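Local coordinates for protein dipeptide Epimerase (Enterococcus faecalis V583, PDB 3JVA) that belongs to the mandelate racemase/muconate lactonizing enzyme family of the enolase superfamily and holds a magnesium ion in its barrel domain, at residues 69-72 and 73-76; 79-82 and 83-87; 136-139 and 140-144. One frame throughout, in Å; residues are numbered along the deposited sequence.

Contact 1: 69-72 and 73-76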
loop_
_atom_site.group_PDB
_atom_site.type_symbol
_atom_site.label_atom_id
_atom_site.label_comp_id
_atom_site.label_asym_id
_atom_site.label_seq_id
_atom_site.Cartn_x
_atom_site.Cartn_y
_atom_site.Cartn_z
ATOM N N PHE B 69 15.363 29.658 29.665
ATOM C CA PHE B 69 15.188 30.281 28.351
ATOM C C PHE B 69 15.555 31.766 28.403
ATOM O O PHE B 69 16.252 32.281 27.526
ATOM C CB PHE B 69 13.729 30.197 27.880
ATOM C CG PHE B 69 13.248 28.808 27.551
ATOM C CD1 PHE B 69 14.140 27.767 27.293
ATOM C CD2 PHE B 69 11.883 28.566 27.414
ATOM C CE1 PHE B 69 13.677 26.507 26.898
ATOM C CE2 PHE B 69 11.407 27.313 27.019
ATOM C CZ PHE B 69 12.309 26.279 26.758
ATOM N N GLY B 70 15.057 32.449 29.432
ATOM C CA GLY B 70 15.300 33.873 29.581
ATOM C C GLY B 70 16.759 34.281 29.561
ATOM O O GLY B 70 17.139 35.228 28.869
ATOM N N GLN B 71 17.585 33.568 30.314
ATOM C CA GLN B 71 19.003 33.899 30.363
ATOM C C GLN B 71 19.728 33.550 29.071
ATOM O O GLN B 71 20.761 34.143 28.754
ATOM C CB GLN B 71 19.665 33.200 31.553
ATOM C CG GLN B 71 19.145 33.705 32.892
ATOM C CD GLN B 71 19.187 35.221 32.984
ATOM O OE1 GLN B 71 20.260 35.823 33.007
ATOM N NE2 GLN B 71 18.014 35.846 33.024
ATOM N N ALA B 72 19.179 32.603 28.316
ATOM C CA ALA B 72 19.793 32.189 27.063
ATOM C C ALA B 72 19.447 33.103 25.896
ATOM O O ALA B 72 20.154 33.112 24.889
ATOM C CB ALA B 72 19.390 30.757 26.732
ATOM N N ILE B 73 18.364 33.869 26.012
ATOM C CA ILE B 73 17.991 34.752 24.911
ATOM C C ILE B 73 18.375 36.220 25.108
ATOM O O ILE B 73 18.098 37.052 24.249
ATOM C CB ILE B 73 16.470 34.664 24.586
ATOM C CG1 ILE B 73 15.637 35.141 25.774
ATOM C CG2 ILE B 73 16.104 33.231 24.216
ATOM C CD1 ILE B 73 14.128 35.119 25.498
ATOM N N ILE B 74 19.017 36.547 26.225
ATOM C CA ILE B 74 19.427 37.933 26.437
ATOM C C ILE B 74 20.348 38.319 25.283
ATOM O O ILE B 74 21.217 37.540 24.884
ATOM C CB ILE B 74 20.174 38.113 27.782
ATOM C CG1 ILE B 74 19.206 37.879 28.944
ATOM C CG2 ILE B 74 20.773 39.519 27.866
ATOM C CD1 ILE B 74 19.843 37.948 30.305
ATOM N N GLY B 75 20.139 39.506 24.724
ATOM C CA GLY B 75 20.976 39.943 23.620
ATOM C C GLY B 75 20.411 39.647 22.239
ATOM O O GLY B 75 20.905 40.173 21.242
ATOM N N LEU B 76 19.386 38.800 22.168
ATOM C CA LEU B 76 18.767 38.468 20.886
ATOM C C LEU B 76 17.692 39.490 20.533
ATOM O O LEU B 76 17.176 40.189 21.403
ATOM C CB LEU B 76 18.130 37.072 20.938
ATOM C CG LEU B 76 19.061 35.889 21.220
ATOM C CD1 LEU B 76 18.255 34.595 21.229
ATOM C CD2 LEU B 76 20.146 35.827 20.165
#

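Contact 2: 79-82 and 83-87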
loop_
_atom_site.group_PDB
_atom_site.type_symbol
_atom_site.label_atom_id
_atom_site.label_comp_id
_atom_site.label_asym_id
_atom_site.label_seq_id
_atom_site.Cartn_x
_atom_site.Cartn_y
_atom_site.Cartn_z
ATOM N N PHE B 79 12.495 39.952 17.100
ATOM C CA PHE B 79 12.039 39.624 15.750
ATOM C C PHE B 79 12.682 38.344 15.233
ATOM O O PHE B 79 12.168 37.703 14.312
ATOM C CB PHE B 79 12.346 40.778 14.796
ATOM C CG PHE B 79 11.319 41.865 14.832
ATOM C CD1 PHE B 79 10.094 41.695 14.191
ATOM C CD2 PHE B 79 11.547 43.030 15.552
ATOM C CE1 PHE B 79 9.105 42.678 14.271
ATOM C CE2 PHE B 79 10.564 44.014 15.638
ATOM C CZ PHE B 79 9.342 43.832 14.996
ATOM N N ASN B 80 13.812 37.980 15.825
ATOM C CA ASN B 80 14.502 36.762 15.428
ATOM C C ASN B 80 13.802 35.606 16.135
ATOM O O ASN B 80 14.402 34.885 16.945
ATOM C CB ASN B 80 15.972 36.825 15.841
ATOM C CG ASN B 80 16.805 35.750 15.178
ATOM O OD1 ASN B 80 16.272 34.833 14.550
ATOM N ND2 ASN B 80 18.127 35.855 15.316
ATOM N N ILE B 81 12.520 35.438 15.824
ATOM C CA ILE B 81 11.718 34.385 16.439
ATOM C C ILE B 81 12.250 33.011 16.019
ATOM O O ILE B 81 12.089 32.017 16.734
ATOM C CB ILE B 81 10.221 34.552 16.047
ATOM C CG1 ILE B 81 9.348 33.596 16.864
ATOM C CG2 ILE B 81 10.029 34.309 14.558
ATOM C CD1 ILE B 81 9.331 33.896 18.361
ATOM N N GLU B 82 12.898 32.973 14.859
ATOM C CA GLU B 82 13.490 31.748 14.339
ATOM C C GLU B 82 14.587 31.267 15.291
ATOM O O GLU B 82 14.610 30.100 15.685
ATOM C CB GLU B 82 14.069 32.000 12.940
ATOM C CG GLU B 82 13.010 32.144 11.847
ATOM C CD GLU B 82 12.446 30.808 11.395
ATOM O OE1 GLU B 82 13.142 30.081 10.658
ATOM O OE2 GLU B 82 11.307 30.471 11.777
ATOM N N LYS B 83 15.491 32.166 15.672
ATOM C CA LYS B 83 16.571 31.784 16.579
ATOM C C LYS B 83 16.066 31.583 18.002
ATOM O O LYS B 83 16.525 30.688 18.710
ATOM C CB LYS B 83 17.690 32.835 16.581
ATOM C CG LYS B 83 18.864 32.457 17.479
ATOM C CD LYS B 83 20.027 33.449 17.385
ATOM C CE LYS B 83 21.169 33.048 18.325
ATOM N NZ LYS B 83 22.374 33.941 18.209
ATOM N N ILE B 84 15.119 32.409 18.429
ATOM C CA ILE B 84 14.601 32.268 19.776
ATOM C C ILE B 84 14.033 30.857 19.972
ATOM O O ILE B 84 14.275 30.231 20.999
ATOM C CB ILE B 84 13.545 33.364 20.075
ATOM C CG1 ILE B 84 14.263 34.714 20.219
ATOM C CG2 ILE B 84 12.782 33.037 21.356
ATOM C CD1 ILE B 84 13.350 35.922 20.236
ATOM N N HIS B 85 13.313 30.336 18.981
ATOM C CA HIS B 85 12.777 28.988 19.116
ATOM C C HIS B 85 13.897 27.970 18.976
ATOM O O HIS B 85 13.869 26.917 19.606
ATOM C CB HIS B 85 11.676 28.737 18.089
ATOM C CG HIS B 85 10.324 29.165 18.562
ATOM N ND1 HIS B 85 9.547 28.388 19.395
ATOM C CD2 HIS B 85 9.637 30.315 18.370
ATOM C CE1 HIS B 85 8.439 29.041 19.695
ATOM N NE2 HIS B 85 8.468 30.214 19.086
ATOM N N GLU B 86 14.896 28.301 18.166
ATOM C CA GLU B 86 16.040 27.412 17.988
ATOM C C GLU B 86 16.699 27.204 19.350
ATOM O O GLU B 86 16.969 26.074 19.759
ATOM C CB GLU B 86 17.050 28.047 17.034
ATOM C CG GLU B 86 18.316 27.234 16.833
ATOM C CD GLU B 86 19.305 27.950 15.934
ATOM O OE1 GLU B 86 20.024 28.847 16.421
ATOM O OE2 GLU B 86 19.346 27.625 14.736
ATOM N N VAL B 87 16.959 28.312 20.041
ATOM C CA VAL B 87 17.588 28.294 21.364
ATOM C C VAL B 87 16.757 27.515 22.378
ATOM O O VAL B 87 17.283 26.671 23.111
ATOM C CB VAL B 87 17.805 29.736 21.886
ATOM C CG1 VAL B 87 18.395 29.714 23.290
ATOM C CG2 VAL B 87 18.731 30.487 20.941
#

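Contact 3: 136-139 and 140-144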
loop_
_atom_site.group_PDB
_atom_site.type_symbol
_atom_site.label_atom_id
_atom_site.label_comp_id
_atom_site.label_asym_id
_atom_site.label_seq_id
_atom_site.Cartn_x
_atom_site.Cartn_y
_atom_site.Cartn_z
ATOM N N GLY B 136 -20.110 24.775 32.420
ATOM C CA GLY B 136 -19.572 23.835 33.384
ATOM C C GLY B 136 -20.505 22.660 33.593
ATOM O O GLY B 136 -21.725 22.823 33.580
ATOM N N ILE B 137 -19.941 21.473 33.783
ATOM C CA ILE B 137 -20.752 20.282 33.989
ATOM C C ILE B 137 -21.581 20.416 35.260
ATOM O O ILE B 137 -21.085 20.847 36.300
ATOM C CB ILE B 137 -19.867 19.014 34.057
ATOM C CG1 ILE B 137 -19.257 18.750 32.677
ATOM C CG2 ILE B 137 -20.688 17.807 34.495
ATOM C CD1 ILE B 137 -20.289 18.587 31.564
ATOM N N ASP B 138 -22.854 20.055 35.164
ATOM C CA ASP B 138 -23.761 20.147 36.299
ATOM C C ASP B 138 -25.042 19.415 35.905
ATOM O O ASP B 138 -25.109 18.819 34.826
ATOM C CB ASP B 138 -24.044 21.623 36.600
ATOM C CG ASP B 138 -24.437 21.867 38.046
ATOM O OD1 ASP B 138 -24.173 22.981 38.545
ATOM O OD2 ASP B 138 -25.011 20.959 38.679
ATOM N N GLU B 139 -26.050 19.442 36.771
ATOM C CA GLU B 139 -27.306 18.775 36.453
ATOM C C GLU B 139 -27.880 19.386 35.180
ATOM O O GLU B 139 -27.686 20.571 34.916
ATOM C CB GLU B 139 -28.301 18.927 37.606
ATOM C CG GLU B 139 -27.893 18.183 38.868
ATOM C CD GLU B 139 -27.585 16.715 38.607
ATOM O OE1 GLU B 139 -28.459 16.004 38.066
ATOM O OE2 GLU B 139 -26.467 16.272 38.943
ATOM N N PRO B 140 -28.593 18.585 34.371
ATOM C CA PRO B 140 -29.188 19.067 33.119
ATOM C C PRO B 140 -29.920 20.402 33.245
ATOM O O PRO B 140 -29.663 21.342 32.492
ATOM C CB PRO B 140 -30.126 17.928 32.729
ATOM C CG PRO B 140 -29.377 16.722 33.207
ATOM C CD PRO B 140 -28.899 17.158 34.579
ATOM N N ASN B 141 -30.833 20.474 34.208
ATOM C CA ASN B 141 -31.623 21.674 34.449
ATOM C C ASN B 141 -30.774 22.909 34.739
ATOM O O ASN B 141 -31.100 24.012 34.294
ATOM C CB ASN B 141 -32.594 21.418 35.602
ATOM C CG ASN B 141 -31.986 20.548 36.689
ATOM O OD1 ASN B 141 -31.672 19.373 36.460
ATOM N ND2 ASN B 141 -31.812 21.118 37.874
ATOM N N VAL B 142 -29.688 22.728 35.487
ATOM C CA VAL B 142 -28.809 23.842 35.815
ATOM C C VAL B 142 -28.047 24.302 34.576
ATOM O O VAL B 142 -27.947 25.500 34.309
ATOM C CB VAL B 142 -27.799 23.458 36.916
ATOM C CG1 VAL B 142 -26.835 24.610 37.163
ATOM C CG2 VAL B 142 -28.542 23.108 38.198
ATOM N N MET B 143 -27.510 23.352 33.815
ATOM C CA MET B 143 -26.776 23.704 32.606
ATOM C C MET B 143 -27.708 24.399 31.620
ATOM O O MET B 143 -27.311 25.326 30.911
ATOM C CB MET B 143 -26.169 22.453 31.964
ATOM C CG MET B 143 -25.149 21.747 32.841
ATOM S SD MET B 143 -24.237 20.467 31.947
ATOM C CE MET B 143 -23.158 21.504 30.928
ATOM N N ALA B 144 -28.959 23.950 31.590
ATOM C CA ALA B 144 -29.955 24.523 30.697
ATOM C C ALA B 144 -30.195 25.995 31.014
ATOM O O ALA B 144 -30.251 26.829 30.109
ATOM C CB ALA B 144 -31.259 23.742 30.800
#

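Contact 1: 69-72 and 73-76
The end of helix 59-73 and the turn that follows it bring Phe69 and Gly70 against Ile73, and Gly70 and Gln71 against Ile74. Ile73 N makes two weak hydrogen bonds, one to Phe69 O at 3.0 Å and one to Gly70 O at 3.4 Å, so one N-H is shared between the carbonyls four and three residues back. With chi1 at 63°, Ile73 CG1 stands between its own backbone N and carbonyl carbon and comes within 3.4 Å of Phe69 O, and CG2 lies equally near that oxygen. A type II beta turn from Ile73 to Leu76 then reverses the chain, closed by a bond from Leu76 N to Ile73 O. Gly75, having no CB, can adopt the positive phi (94°) of the turn's third position without crowding the preceding carbonyl oxygen. The Ile74 and Gln71 side chains run next to each other; Ile74 CG1 packs 3.4 Å from Gly70 O, and its CD1 reaches 3.5 Å from Gln71 OE1. The amide of Gln71 is held by Gln5 of strand 3-21, which accepts from NE2, and this polar side chain suits the solvent-exposed side of the helix, where it can also lend its carbons to Ile74. On the inner side, the branched, apolar Ile73 meets Ile3 and Val6 of the same strand and Ile102 of helix 96-114.

Contact 2: 79-82 and 83-87
Asn80 meets Lys83 at the start of helix 81-91 as a classic N-cap: its OD1 accepts from Lys83 N at 3.0 Å, the donor standing well above the amide plane. Asparagine suits the place because its short side chain can turn back, CG anti to the backbone N (chi1 -167°), toward an amide of the first turn; ND2 then lies 3.3 Å from Lys83 CB. The backbone carbonyl of Asn80 serves too, taking Ile84 N at 3.0 Å in the carbonyl plane, while Ile84 CG1 packs against the same oxygen. Ile81 lies alongside His85, its CD1 3.6 Å from CD2 of the imidazole, and Ile81 O accepts from His85 N while sitting at the edge of that ring. Glu82 O receives Glu86 N at 3.1 Å. Both acids suit the subunit interface, where donors meet them: Glu82 OE1 accepts from Lys312 N of the second subunit, and Glu86 OE2 is hydrogen-bonded to Tyr125 OH and salt-bridged to Lys312 NZ of that subunit. Within the chain, apolar Ile81 rests on Tyr107 and apolar Ile84 on Cys106 of helix 96-114, and the His85 ring stacks on His272 of helix 271-284.

Contact 3: 136-139 and 140-144
In the TIM-type barrel, the loop joining strand 128-134 to helix 140-152 brings Asp138 and Glu139 against Val142 and Met143 of the helix's first turn. Among the hydrogen bonds, the main one runs from Met143 N to Glu139 O at 3.0 Å and is nearly straight, 170° at the hydrogen; Val142 N adds a weak bond to the same oxygen. Glu139 is the N-cap residue, and Pro140 follows in the first position of the helix, where a residue without an N-H costs no helical bond and its rigid ring suits the helical phi. Asp138 folds back on its own chain: OD2 accepts from Glu139 N at 2.6 Å on its anti side, which fixes the carboxylate beside the helix start. Asp138 N also makes a weak bond to Met143 SD at 3.5 Å.

In van der Waals contact, the Asp138 carboxylate lies across Val142, with OD1 3.4 Å from CG1, so one methyl of the branched Val142 lies against the carboxylate. Long, flexible Met143 suits the inner position: it bends at its last torsion (chi3 74°), and its sulfur packs 3.4 Å from Asp138 O, a carbonyl that also accepts from Arg172 NE of helix 166-180. Ile160 of strand 157-161 and Arg172 both touch Met143. Beyond the sulfur, the methyl CE meets Ile137 CD1 at 4.1 Å and reaches 3.3 Å from Gly136 O, the oxygen that accepts from Lys146 NZ.

In the fold
Contacts 1 and 2 are neighbours in the N-terminal domain, their centres about 10 Å apart, and contact 3 lies on the opposite side of the chain's centre, about 47 Å and 45 Å from them between centres. Along the chain they run 1, 2, 3. Contact 1 ends helix 59-73 and contact 2 begins helix 81-91; the two helices pack together, Leu76 of the turn resting on Lys83, Ile84 and Val87, and Ala72 on Val87. Contact 3 starts helix 140-152 after strand 128-134, first of the eight parallel barrel strands. Contacts 1 and 2 thus hold the turn between consecutive helices, while contact 3 belongs to the barrel whose Asp189, Glu215 and Asp240 bind the magnesium ion.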